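Local structure of hypothetical protein Atu1826 (Agrobacterium tumefaciens, 2I3D) at residues A47-I52 against D112-L117; H54-F59 against G95-G100; Y73-R78 against G148-A153; P208-N211 against G216-D219. The protein is of unknown function but is probably a hydrolase of the alpha/beta-hydrolase fold, related to the S15 family of X-Pro dipeptidyl-peptidases. All blocks are in the same frame, centred on the assembly; numbering follows the deposited sequence.

Interaction 1: residues A47-I52 against D112-L117; sequences APIAII and DWVQSL
Next to V114, the valine that meets both I49 and I51, the carbonyl oxygen W113 O is gripped by two donors of its own helix. S116 OG lies 2.7 Å from W113 O, and the backbone L117 N reaches the same oxygen at 3.2 Å. The hydroxyl approaches at a C=O...donor angle of 127° and is tilted somewhat from the carbonyl plane.

No hydrogen bond crosses between the segments; the contact itself is apolar. V114 CG1 packs against I49, 3.9 Å from I49 CG1, CG2 and CD1 alike, while V114 CG2 meets I51 CD1 at 4.1 Å. With CG1 anti to the backbone N (chi1 -173°), the valine spreads its two methyls so that each serves a different isoleucine.

Helix 101-117 is the helix of a beta-alpha-beta crossover from strand 81-85 to strand 124-129 and passes over strand 49-53, which lies between them in the sheet of the alpha/beta-hydrolase fold. The local axes are accordingly close to antiparallel, at 156° and 9.8 Å apart. A50 and I52 face the other side of the sheet, toward helix 66-77.

Q115 adds its aliphatic part: CG touches I49 CD1 at 3.6 Å, and the chain then extends to its amide, whose NE2 is hydrogen-bonded to E145.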
loop_
_atom_site.group_PDB
_atom_site.type_symbol
_atom_site.label_atom_id
_atom_site.label_comp_id
_atom_site.label_asym_id
_atom_site.label_seq_id
_atom_site.Cartn_x
_atom_site.Cartn_y
_atom_site.Cartn_z
ATOM N N ALA B 47 -0.432 14.984 -25.877
ATOM C CA ALA B 47 -0.525 13.642 -25.263
ATOM C C ALA B 47 -1.764 13.559 -24.358
ATOM O O ALA B 47 -2.134 14.542 -23.705
ATOM C CB ALA B 47 0.723 13.290 -24.484
ATOM N N PRO B 48 -2.393 12.369 -24.296
ATOM C CA PRO B 48 -3.558 12.243 -23.436
ATOM C C PRO B 48 -3.132 12.362 -21.981
ATOM O O PRO B 48 -1.976 12.090 -21.659
ATOM C CB PRO B 48 -4.046 10.822 -23.721
ATOM C CG PRO B 48 -2.804 10.058 -24.111
ATOM C CD PRO B 48 -2.040 11.095 -24.945
ATOM N N ILE B 49 -4.071 12.797 -21.140
ATOM C CA ILE B 49 -3.862 12.920 -19.696
ATOM C C ILE B 49 -4.430 11.701 -18.945
ATOM O O ILE B 49 -5.519 11.226 -19.236
ATOM C CB ILE B 49 -4.492 14.211 -19.146
ATOM C CG1 ILE B 49 -3.733 15.428 -19.721
ATOM C CG2 ILE B 49 -4.440 14.258 -17.612
ATOM C CD1 ILE B 49 -4.512 16.741 -19.705
ATOM N N ALA B 50 -3.694 11.244 -17.944
ATOM C CA ALA B 50 -4.214 10.198 -17.070
ATOM C C ALA B 50 -4.221 10.731 -15.635
ATOM O O ALA B 50 -3.209 11.278 -15.187
ATOM C CB ALA B 50 -3.365 8.933 -17.169
ATOM N N ILE B 51 -5.348 10.600 -14.939
ATOM C CA ILE B 51 -5.474 10.987 -13.521
ATOM C C ILE B 51 -5.694 9.703 -12.712
ATOM O O ILE B 51 -6.586 8.897 -13.064
ATOM C CB ILE B 51 -6.709 11.909 -13.300
ATOM C CG1 ILE B 51 -6.640 13.133 -14.251
ATOM C CG2 ILE B 51 -6.824 12.356 -11.861
ATOM C CD1 ILE B 51 -5.484 14.153 -14.004
ATOM N N ILE B 52 -4.932 9.538 -11.638
ATOM C CA ILE B 52 -4.976 8.301 -10.833
ATOM C C ILE B 52 -5.474 8.636 -9.423
ATOM O O ILE B 52 -4.882 9.546 -8.770
ATOM C CB ILE B 52 -3.562 7.631 -10.725
ATOM C CG1 ILE B 52 -2.788 7.741 -12.047
ATOM C CG2 ILE B 52 -3.710 6.177 -10.206
ATOM C CD1 ILE B 52 -3.405 6.994 -13.227
ATOM N N ASP B 112 -8.361 19.908 -14.050
ATOM C CA ASP B 112 -8.278 21.303 -14.582
ATOM C C ASP B 112 -6.827 21.798 -14.583
ATOM O O ASP B 112 -6.352 22.435 -15.555
ATOM C CB ASP B 112 -9.115 22.267 -13.728
ATOM C CG ASP B 112 -10.616 22.072 -13.891
ATOM O OD1 ASP B 112 -11.102 21.400 -14.837
ATOM O OD2 ASP B 112 -11.333 22.655 -13.058
ATOM N N TRP B 113 -6.129 21.541 -13.478
ATOM C CA TRP B 113 -4.738 21.959 -13.345
ATOM C C TRP B 113 -3.846 21.359 -14.433
ATOM O O TRP B 113 -3.107 22.109 -15.124
ATOM C CB TRP B 113 -4.227 21.624 -11.965
ATOM C CG TRP B 113 -2.818 21.989 -11.722
ATOM C CD1 TRP B 113 -2.337 23.227 -11.364
ATOM C CD2 TRP B 113 -1.686 21.125 -11.809
ATOM N NE1 TRP B 113 -0.974 23.167 -11.202
ATOM C CE2 TRP B 113 -0.544 21.896 -11.481
ATOM C CE3 TRP B 113 -1.521 19.770 -12.119
ATOM C CZ2 TRP B 113 0.742 21.354 -11.456
ATOM C CZ3 TRP B 113 -0.229 19.229 -12.104
ATOM C CH2 TRP B 113 0.882 20.025 -11.774
ATOM N N VAL B 114 -3.920 20.035 -14.638
ATOM C CA VAL B 114 -3.101 19.385 -15.675
ATOM C C VAL B 114 -3.496 19.924 -17.045
ATOM O O VAL B 114 -2.636 20.238 -17.875
ATOM C CB VAL B 114 -3.178 17.814 -15.659
ATOM C CG1 VAL B 114 -2.152 17.206 -16.657
ATOM C CG2 VAL B 114 -2.921 17.287 -14.313
ATOM N N GLN B 115 -4.796 20.084 -17.271
ATOM C CA GLN B 115 -5.252 20.627 -18.538
ATOM C C GLN B 115 -4.825 22.084 -18.786
ATOM O O GLN B 115 -4.612 22.480 -19.931
ATOM C CB GLN B 115 -6.763 20.475 -18.653
ATOM C CG GLN B 115 -7.197 19.047 -18.956
ATOM C CD GLN B 115 -8.710 18.888 -18.961
ATOM O OE1 GLN B 115 -9.455 19.791 -18.546
ATOM N NE2 GLN B 115 -9.174 17.744 -19.451
ATOM N N SER B 116 -4.706 22.874 -17.722
ATOM C CA SER B 116 -4.185 24.258 -17.851
ATOM C C SER B 116 -2.728 24.237 -18.352
ATOM O O SER B 116 -2.314 25.128 -19.106
ATOM C CB SER B 116 -4.361 25.075 -16.547
ATOM O OG SER B 116 -3.416 24.736 -15.514
ATOM N N LEU B 117 -1.960 23.216 -17.951
ATOM C CA LEU B 117 -0.561 23.065 -18.384
ATOM C C LEU B 117 -0.437 22.385 -19.745
ATOM O O LEU B 117 0.598 22.516 -20.422
ATOM C CB LEU B 117 0.264 22.289 -17.351
ATOM C CG LEU B 117 0.321 22.796 -15.905
ATOM C CD1 LEU B 117 1.357 21.965 -15.121
ATOM C CD2 LEU B 117 0.658 24.270 -15.813
#

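Interaction 2: residues H54-F59 against G95-G100; sequences HPHPQF and GEFDHG
The backbones of P57 and F97 come nearest each other here, yet their CA atoms are still 8.8 Å apart, and no hydrogen bond joins the two segments. A short 3-10 turn at P57-Q58 shapes one of them; an Asx turn, with D98 OD1 accepting from G100 N, shapes the other just before helix 101-117.

F97 bridges the gap. Its CG is anti to the backbone N (chi1 -154°), which carries the ring up to the adjoining H56 and P57. P57 CD sits over one face, 3.7 Å from the ring centroid, in a CH-pi contact. Against H56 the same ring makes a tilted T-shaped (edge-to-face) pair, the edge of F97 toward the imidazole face, with planes at 67° and F97 CE2 3.5 Å from H56 CD2. Q58 N donates almost straight to H56 ND1, at 2.9 Å and in the ring plane, which fixes the rotation of the imidazole.

The loop after strand 49-53 is where this fold usually supplies part of the oxyanion hole, and H56 lies near the probable catalytic triad without touching it. The contact thus ties the loop leading to helix 66-77 to the one entering helix 101-117, while F97 also meets F131, at the start of helix 131-142.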
loop_
_atom_site.group_PDB
_atom_site.type_symbol
_atom_site.label_atom_id
_atom_site.label_comp_id
_atom_site.label_asym_id
_atom_site.label_seq_id
_atom_site.Cartn_x
_atom_site.Cartn_y
_atom_site.Cartn_z
ATOM N N HIS B 54 -6.816 7.502 -5.434
ATOM C CA HIS B 54 -6.469 6.501 -4.407
ATOM C C HIS B 54 -7.647 6.064 -3.498
ATOM O O HIS B 54 -8.743 6.670 -3.542
ATOM C CB HIS B 54 -5.252 7.013 -3.592
ATOM C CG HIS B 54 -5.565 8.164 -2.680
ATOM N ND1 HIS B 54 -6.299 8.030 -1.522
ATOM C CD2 HIS B 54 -5.161 9.462 -2.724
ATOM C CE1 HIS B 54 -6.353 9.201 -0.896
ATOM N NE2 HIS B 54 -5.660 10.081 -1.595
ATOM N N PRO B 55 -7.462 4.996 -2.690
ATOM C CA PRO B 55 -8.493 4.554 -1.755
ATOM C C PRO B 55 -8.817 5.482 -0.598
ATOM O O PRO B 55 -8.103 6.477 -0.336
ATOM C CB PRO B 55 -7.937 3.229 -1.175
ATOM C CG PRO B 55 -6.995 2.734 -2.255
ATOM C CD PRO B 55 -6.346 4.024 -2.785
ATOM N N HIS B 56 -9.872 5.105 0.122
ATOM C CA HIS B 56 -10.253 5.831 1.341
ATOM C C HIS B 56 -9.143 5.673 2.401
ATOM O O HIS B 56 -8.483 4.626 2.468
ATOM C CB HIS B 56 -11.542 5.223 1.866
ATOM C CG HIS B 56 -12.225 6.041 2.901
ATOM N ND1 HIS B 56 -11.816 6.068 4.219
ATOM C CD2 HIS B 56 -13.343 6.802 2.827
ATOM C CE1 HIS B 56 -12.645 6.842 4.907
ATOM N NE2 HIS B 56 -13.574 7.304 4.081
ATOM N N PRO B 57 -8.935 6.700 3.240
ATOM C CA PRO B 57 -7.934 6.506 4.323
ATOM C C PRO B 57 -8.208 5.349 5.295
ATOM O O PRO B 57 -7.254 4.850 5.948
ATOM C CB PRO B 57 -7.917 7.851 5.055
ATOM C CG PRO B 57 -9.215 8.545 4.670
ATOM C CD PRO B 57 -9.503 8.063 3.224
ATOM N N GLN B 58 -9.446 4.881 5.398
ATOM C CA GLN B 58 -9.711 3.757 6.308
ATOM C C GLN B 58 -8.997 2.485 5.826
ATOM O O GLN B 58 -8.711 1.569 6.630
ATOM C CB GLN B 58 -11.204 3.519 6.492
ATOM C CG GLN B 58 -11.882 2.752 5.344
ATOM C CD GLN B 58 -13.393 2.744 5.478
ATOM O OE1 GLN B 58 -13.922 2.878 6.591
ATOM N NE2 GLN B 58 -14.106 2.600 4.346
ATOM N N PHE B 59 -8.748 2.404 4.520
ATOM C CA PHE B 59 -8.029 1.248 3.937
ATOM C C PHE B 59 -6.604 1.630 3.602
ATOM O O PHE B 59 -5.960 0.989 2.772
ATOM C CB PHE B 59 -8.768 0.698 2.704
ATOM C CG PHE B 59 -10.083 0.064 3.033
ATOM C CD1 PHE B 59 -10.133 -1.067 3.854
ATOM C CD2 PHE B 59 -11.277 0.606 2.567
ATOM C CE1 PHE B 59 -11.350 -1.681 4.173
ATOM C CE2 PHE B 59 -12.522 0.002 2.907
ATOM C CZ PHE B 59 -12.549 -1.137 3.709
ATOM N N GLY B 95 -7.412 20.429 4.399
ATOM C CA GLY B 95 -8.830 20.176 4.495
ATOM C C GLY B 95 -9.170 18.914 5.222
ATOM O O GLY B 95 -8.278 18.241 5.759
ATOM N N GLU B 96 -10.477 18.640 5.276
ATOM C CA GLU B 96 -11.062 17.512 5.981
ATOM C C GLU B 96 -11.643 16.534 4.964
ATOM O O GLU B 96 -12.327 16.960 4.023
ATOM C CB GLU B 96 -12.216 17.988 6.879
ATOM C CG GLU B 96 -11.799 18.736 8.141
ATOM C CD GLU B 96 -12.862 18.625 9.239
ATOM O OE1 GLU B 96 -14.062 18.704 8.911
ATOM O OE2 GLU B 96 -12.508 18.449 10.423
ATOM N N PHE B 97 -11.439 15.248 5.198
ATOM C CA PHE B 97 -12.041 14.273 4.305
ATOM C C PHE B 97 -13.564 14.327 4.456
ATOM O O PHE B 97 -14.079 14.652 5.533
ATOM C CB PHE B 97 -11.464 12.897 4.598
ATOM C CG PHE B 97 -11.513 11.944 3.415
ATOM C CD1 PHE B 97 -10.459 11.908 2.469
ATOM C CD2 PHE B 97 -12.599 11.082 3.277
ATOM C CE1 PHE B 97 -10.510 11.009 1.382
ATOM C CE2 PHE B 97 -12.671 10.205 2.236
ATOM C CZ PHE B 97 -11.624 10.143 1.286
ATOM N N ASP B 98 -14.291 14.121 3.368
ATOM C CA ASP B 98 -15.728 14.037 3.467
ATOM C C ASP B 98 -16.245 12.850 2.655
ATOM O O ASP B 98 -15.453 12.100 2.084
ATOM C CB ASP B 98 -16.400 15.369 3.118
ATOM C CG ASP B 98 -16.264 15.758 1.657
ATOM O OD1 ASP B 98 -16.451 14.897 0.772
ATOM O OD2 ASP B 98 -16.001 16.941 1.377
ATOM N N HIS B 99 -17.549 12.641 2.670
ATOM C CA HIS B 99 -18.083 11.375 2.187
ATOM C C HIS B 99 -17.779 11.164 0.716
ATOM O O HIS B 99 -17.714 10.019 0.272
ATOM C CB HIS B 99 -19.594 11.280 2.413
ATOM C CG HIS B 99 -20.207 10.056 1.795
ATOM N ND1 HIS B 99 -20.774 10.055 0.533
ATOM C CD2 HIS B 99 -20.282 8.778 2.242
ATOM C CE1 HIS B 99 -21.182 8.828 0.237
ATOM N NE2 HIS B 99 -20.913 8.040 1.266
ATOM N N GLY B 100 -17.546 12.227 -0.045
ATOM C CA GLY B 100 -17.199 12.028 -1.463
ATOM C C GLY B 100 -17.283 13.291 -2.282
ATOM O O GLY B 100 -16.494 13.491 -3.187
#

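Interaction 3: residues Y73-R78 against G148-A153; sequences YLFQKR and GFMSIA
M150, present as selenomethionine, reaches across to F75 and L74. Its CB leaves strand 146-152 toward helix 66-77, and chi1 (-67°) sets CG anti to the carbonyl carbon. From there the chain is fully extended, with chi2 and chi3 both near 180°, so CB and CG serve as the stalk and the last two atoms do the touching. SE comes alongside the far end of the F75 ring, equally 3.9 Å from F75 CE2 and F75 CZ. This is a Met-aromatic contact of oblique geometry: SE is 5.0 Å from the ring centroid and 69° off the ring normal. CE, the tip, meets F75 CZ at 3.7 Å and also reaches L74 CD2 at 4.1 Å, fitting where the two helix residues adjoin.

F75 approaches from the opposite direction to M150, which lets these side chains close a separation of 11.2 Å between their CA atoms. All three residues are buried, and nothing polar takes part.

The contact belongs to the core between sheet and helix in the alpha/beta-hydrolase fold. F75 also rests on A127 of the adjacent strand 124-129 and has F80 edge-to-face with it. L229 of helix 218-233 packs on both L74 and M150, so two helices cover this face; F149 and S151 point to the other, where helix 131-142 lies.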
loop_
_atom_site.group_PDB
_atom_site.type_symbol
_atom_site.label_atom_id
_atom_site.label_comp_id
_atom_site.label_asym_id
_atom_site.label_seq_id
_atom_site.Cartn_x
_atom_site.Cartn_y
_atom_site.Cartn_z
ATOM N N TYR B 73 2.542 4.547 -13.062
ATOM C CA TYR B 73 3.681 4.152 -13.881
ATOM C C TYR B 73 3.257 3.535 -15.234
ATOM O O TYR B 73 3.888 3.807 -16.256
ATOM C CB TYR B 73 4.534 3.166 -13.092
ATOM C CG TYR B 73 5.857 2.842 -13.723
ATOM C CD1 TYR B 73 6.873 3.801 -13.813
ATOM C CD2 TYR B 73 6.097 1.573 -14.216
ATOM C CE1 TYR B 73 8.110 3.483 -14.402
ATOM C CE2 TYR B 73 7.317 1.248 -14.809
ATOM C CZ TYR B 73 8.298 2.206 -14.899
ATOM O OH TYR B 73 9.488 1.812 -15.476
ATOM N N LEU B 74 2.171 2.745 -15.251
ATOM C CA LEU B 74 1.616 2.213 -16.499
ATOM C C LEU B 74 1.299 3.311 -17.515
ATOM O O LEU B 74 1.718 3.247 -18.702
ATOM C CB LEU B 74 0.343 1.418 -16.190
ATOM C CG LEU B 74 -0.393 0.918 -17.440
ATOM C CD1 LEU B 74 0.568 0.131 -18.378
ATOM C CD2 LEU B 74 -1.566 0.006 -16.950
ATOM N N PHE B 75 0.528 4.298 -17.087
ATOM C CA PHE B 75 0.174 5.371 -18.013
ATOM C C PHE B 75 1.398 6.180 -18.439
ATOM O O PHE B 75 1.520 6.545 -19.613
ATOM C CB PHE B 75 -0.923 6.245 -17.421
ATOM C CG PHE B 75 -2.277 5.586 -17.446
ATOM C CD1 PHE B 75 -3.092 5.657 -18.603
ATOM C CD2 PHE B 75 -2.736 4.832 -16.337
ATOM C CE1 PHE B 75 -4.373 5.023 -18.629
ATOM C CE2 PHE B 75 -4.025 4.186 -16.345
ATOM C CZ PHE B 75 -4.835 4.261 -17.499
ATOM N N GLN B 76 2.284 6.427 -17.488
ATOM C CA GLN B 76 3.551 7.134 -17.730
ATOM C C GLN B 76 4.293 6.466 -18.877
ATOM O O GLN B 76 4.689 7.088 -19.873
ATOM C CB GLN B 76 4.450 7.065 -16.466
ATOM C CG GLN B 76 5.805 7.785 -16.660
ATOM C CD GLN B 76 6.651 7.900 -15.399
ATOM O OE1 GLN B 76 6.231 7.578 -14.289
ATOM N NE2 GLN B 76 7.874 8.385 -15.581
ATOM N N LYS B 77 4.502 5.164 -18.714
ATOM C CA LYS B 77 5.260 4.394 -19.695
ATOM C C LYS B 77 4.594 4.365 -21.067
ATOM O O LYS B 77 5.296 4.140 -22.050
ATOM C CB LYS B 77 5.454 2.949 -19.254
ATOM C CG LYS B 77 6.344 2.701 -18.063
ATOM C CD LYS B 77 6.425 1.147 -17.846
ATOM C CE LYS B 77 5.023 0.556 -17.523
ATOM N NZ LYS B 77 4.725 -0.840 -18.008
ATOM N N ARG B 78 3.267 4.542 -21.135
ATOM C CA ARG B 78 2.554 4.540 -22.422
ATOM C C ARG B 78 2.380 5.955 -23.044
ATOM O O ARG B 78 1.564 6.154 -23.965
ATOM C CB ARG B 78 1.214 3.803 -22.310
ATOM C CG ARG B 78 1.356 2.312 -22.031
ATOM C CD ARG B 78 2.300 1.613 -22.990
ATOM N NE ARG B 78 2.252 0.166 -22.781
ATOM C CZ ARG B 78 3.078 -0.547 -22.010
ATOM N NH1 ARG B 78 4.082 0.042 -21.370
ATOM N NH2 ARG B 78 2.895 -1.869 -21.886
ATOM N N GLY B 148 -11.754 6.819 -21.469
ATOM C CA GLY B 148 -11.506 5.463 -20.946
ATOM C C GLY B 148 -11.346 5.556 -19.455
ATOM O O GLY B 148 -10.940 6.603 -18.911
ATOM N N PHE B 149 -11.601 4.424 -18.794
ATOM C CA PHE B 149 -11.370 4.357 -17.359
ATOM C C PHE B 149 -10.901 2.970 -16.957
ATOM O O PHE B 149 -11.116 1.993 -17.702
ATOM C CB PHE B 149 -12.660 4.672 -16.573
ATOM C CG PHE B 149 -13.775 3.638 -16.793
ATOM C CD1 PHE B 149 -13.855 2.486 -16.012
ATOM C CD2 PHE B 149 -14.724 3.811 -17.816
ATOM C CE1 PHE B 149 -14.864 1.532 -16.223
ATOM C CE2 PHE B 149 -15.733 2.879 -18.016
ATOM C CZ PHE B 149 -15.794 1.724 -17.228
HETATM N N MSE B 150 -10.274 2.915 -15.775
HETATM C CA MSE B 150 -10.024 1.666 -15.088
HETATM C C MSE B 150 -10.589 1.843 -13.690
HETATM O O MSE B 150 -10.300 2.888 -13.031
HETATM C CB MSE B 150 -8.528 1.418 -14.995
HETATM C CG MSE B 150 -7.896 1.179 -16.334
HETATM SE SE MSE B 150 -6.002 0.798 -16.001
HETATM C CE MSE B 150 -5.505 0.691 -17.882
ATOM N N SER B 151 -11.383 0.863 -13.240
ATOM C CA SER B 151 -11.953 0.884 -11.880
ATOM C C SER B 151 -11.521 -0.401 -11.216
ATOM O O SER B 151 -12.023 -1.471 -11.563
ATOM C CB SER B 151 -13.471 0.979 -11.903
ATOM O OG SER B 151 -13.850 2.268 -12.262
ATOM N N ILE B 152 -10.573 -0.282 -10.289
ATOM C CA ILE B 152 -9.980 -1.410 -9.599
ATOM C C ILE B 152 -10.720 -1.538 -8.244
ATOM O O ILE B 152 -10.738 -0.591 -7.439
ATOM C CB ILE B 152 -8.498 -1.194 -9.348
ATOM C CG1 ILE B 152 -7.752 -1.128 -10.685
ATOM C CG2 ILE B 152 -7.970 -2.363 -8.531
ATOM C CD1 ILE B 152 -7.920 0.151 -11.543
ATOM N N ALA B 153 -11.337 -2.691 -8.024
ATOM C CA ALA B 153 -12.031 -2.972 -6.741
ATOM C C ALA B 153 -13.115 -1.944 -6.387
ATOM O O ALA B 153 -13.122 -1.431 -5.270
ATOM C CB ALA B 153 -11.035 -3.084 -5.537
#

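Interaction 4: residues P208-N211 against G216-D219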
loop_
_atom_site.group_PDB
_atom_site.type_symbol
_atom_site.label_atom_id
_atom_site.label_comp_id
_atom_site.label_asym_id
_atom_site.label_seq_id
_atom_site.Cartn_x
_atom_site.Cartn_y
_atom_site.Cartn_z
ATOM N N PRO B 208 -8.852 -14.626 -9.703
ATOM C CA PRO B 208 -8.896 -15.669 -8.661
ATOM C C PRO B 208 -7.935 -15.411 -7.516
ATOM O O PRO B 208 -6.754 -15.112 -7.733
ATOM C CB PRO B 208 -8.489 -16.960 -9.426
ATOM C CG PRO B 208 -8.917 -16.639 -10.870
ATOM C CD PRO B 208 -8.516 -15.178 -11.031
ATOM N N GLY B 209 -8.446 -15.529 -6.311
ATOM C CA GLY B 209 -7.583 -15.467 -5.159
ATOM C C GLY B 209 -7.282 -14.069 -4.668
ATOM O O GLY B 209 -6.611 -13.944 -3.630
ATOM N N ALA B 210 -7.738 -13.031 -5.390
ATOM C CA ALA B 210 -7.417 -11.646 -4.969
ATOM C C ALA B 210 -8.444 -11.125 -3.946
ATOM O O ALA B 210 -9.647 -11.287 -4.132
ATOM C CB ALA B 210 -7.366 -10.723 -6.169
ATOM N N ASN B 211 -7.962 -10.508 -2.861
ATOM C CA ASN B 211 -8.845 -9.831 -1.935
ATOM C C ASN B 211 -8.986 -8.366 -2.339
ATOM O O ASN B 211 -8.595 -8.019 -3.458
ATOM C CB ASN B 211 -8.425 -10.037 -0.459
ATOM C CG ASN B 211 -7.039 -9.486 -0.130
ATOM O OD1 ASN B 211 -6.469 -9.737 1.023
ATOM N ND2 ASN B 211 -6.482 -8.726 -1.040
ATOM N N GLY B 216 -0.742 -10.471 -2.768
ATOM C CA GLY B 216 -0.114 -11.586 -3.485
ATOM C C GLY B 216 -0.560 -11.657 -4.931
ATOM O O GLY B 216 -0.185 -12.605 -5.660
ATOM N N LYS B 217 -1.327 -10.648 -5.371
ATOM C CA LYS B 217 -1.863 -10.631 -6.734
ATOM C C LYS B 217 -1.638 -9.317 -7.468
ATOM O O LYS B 217 -2.260 -9.072 -8.522
ATOM C CB LYS B 217 -3.375 -10.984 -6.731
ATOM C CG LYS B 217 -3.705 -12.365 -6.136
ATOM C CD LYS B 217 -3.236 -13.477 -7.040
ATOM C CE LYS B 217 -3.553 -14.809 -6.374
ATOM N NZ LYS B 217 -3.154 -15.925 -7.244
ATOM N N VAL B 218 -0.769 -8.444 -6.942
ATOM C CA VAL B 218 -0.561 -7.156 -7.611
ATOM C C VAL B 218 0.042 -7.320 -9.005
ATOM O O VAL B 218 -0.368 -6.610 -9.950
ATOM C CB VAL B 218 0.201 -6.161 -6.725
ATOM C CG1 VAL B 218 0.551 -4.863 -7.499
ATOM C CG2 VAL B 218 -0.586 -5.906 -5.437
ATOM N N ASP B 219 1.018 -8.230 -9.175
ATOM C CA ASP B 219 1.602 -8.449 -10.528
ATOM C C ASP B 219 0.529 -8.904 -11.501
ATOM O O ASP B 219 0.496 -8.446 -12.646
ATOM C CB ASP B 219 2.748 -9.466 -10.493
ATOM C CG ASP B 219 3.967 -8.894 -9.817
ATOM O OD1 ASP B 219 4.010 -7.631 -9.608
ATOM O OD2 ASP B 219 4.877 -9.702 -9.482
#
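K217 lies along the backbone of P208, G209 and A210, closing the loop that in this alpha/beta-hydrolase fold carries H212, the probable histidine of a Ser-His-Asp triad. The loop leaves strand 202-207 and turns back into helix 218-233, for which K217 is the N-cap residue. No hydrogen bond passes between the two segments; the contact between them is van der Waals, and the lysine contributes the largest share of the buried surface.

The near end of K217 packs against A210. The CA atoms of the two residues are 5.9 Å apart, and A210 CB is 4.0 Å from both K217 CB and K217 CG. CG of the lysine stands anti to the carbonyl carbon (chi1 -59°) and the chain bends once, at chi2 (-70°), after which it runs straight to the ammonium group. G209, with a positive phi of 85° and no side chain, lets the methylenes pass close to its backbone; K217 CE comes 4.2 Å from G209 C. At its far end the lysine also makes a long, weak ion pair with E220.

The loop has further bonds: G209 N is hydrogen-bonded to D177 OD1, and the backbone of A210 pairs with that of A178, next to D179, the probable acid of the triad. V218, one residue beyond the lysine, packs on Q66 of the second subunit.

P208 supplies its carbonyl oxygen rather than its ring: P208 O is 3.5 Å from K217 CE and 3.7 Å from K217 NZ.

Interactions 1 and 3 belong to the layers flanking the central sheet, with centres 14 Å apart. They touch where A50 CB meets F75 CG at 3.5 Å, so strand 49-53 carries helix 101-117 on one face and helix 66-77 on the other. Interaction 2 continues from the end of that strand into the loops and is nested, along the chain, inside the loop closed by interaction 1; interaction 3 alternates with both. Interaction 4 follows in series, its centre about 17 Å from that of interaction 3 and 30 Å from that of interaction 1. Interactions 2 and 4 lie in loops, with H56 and A210 near the probable triad without touching it.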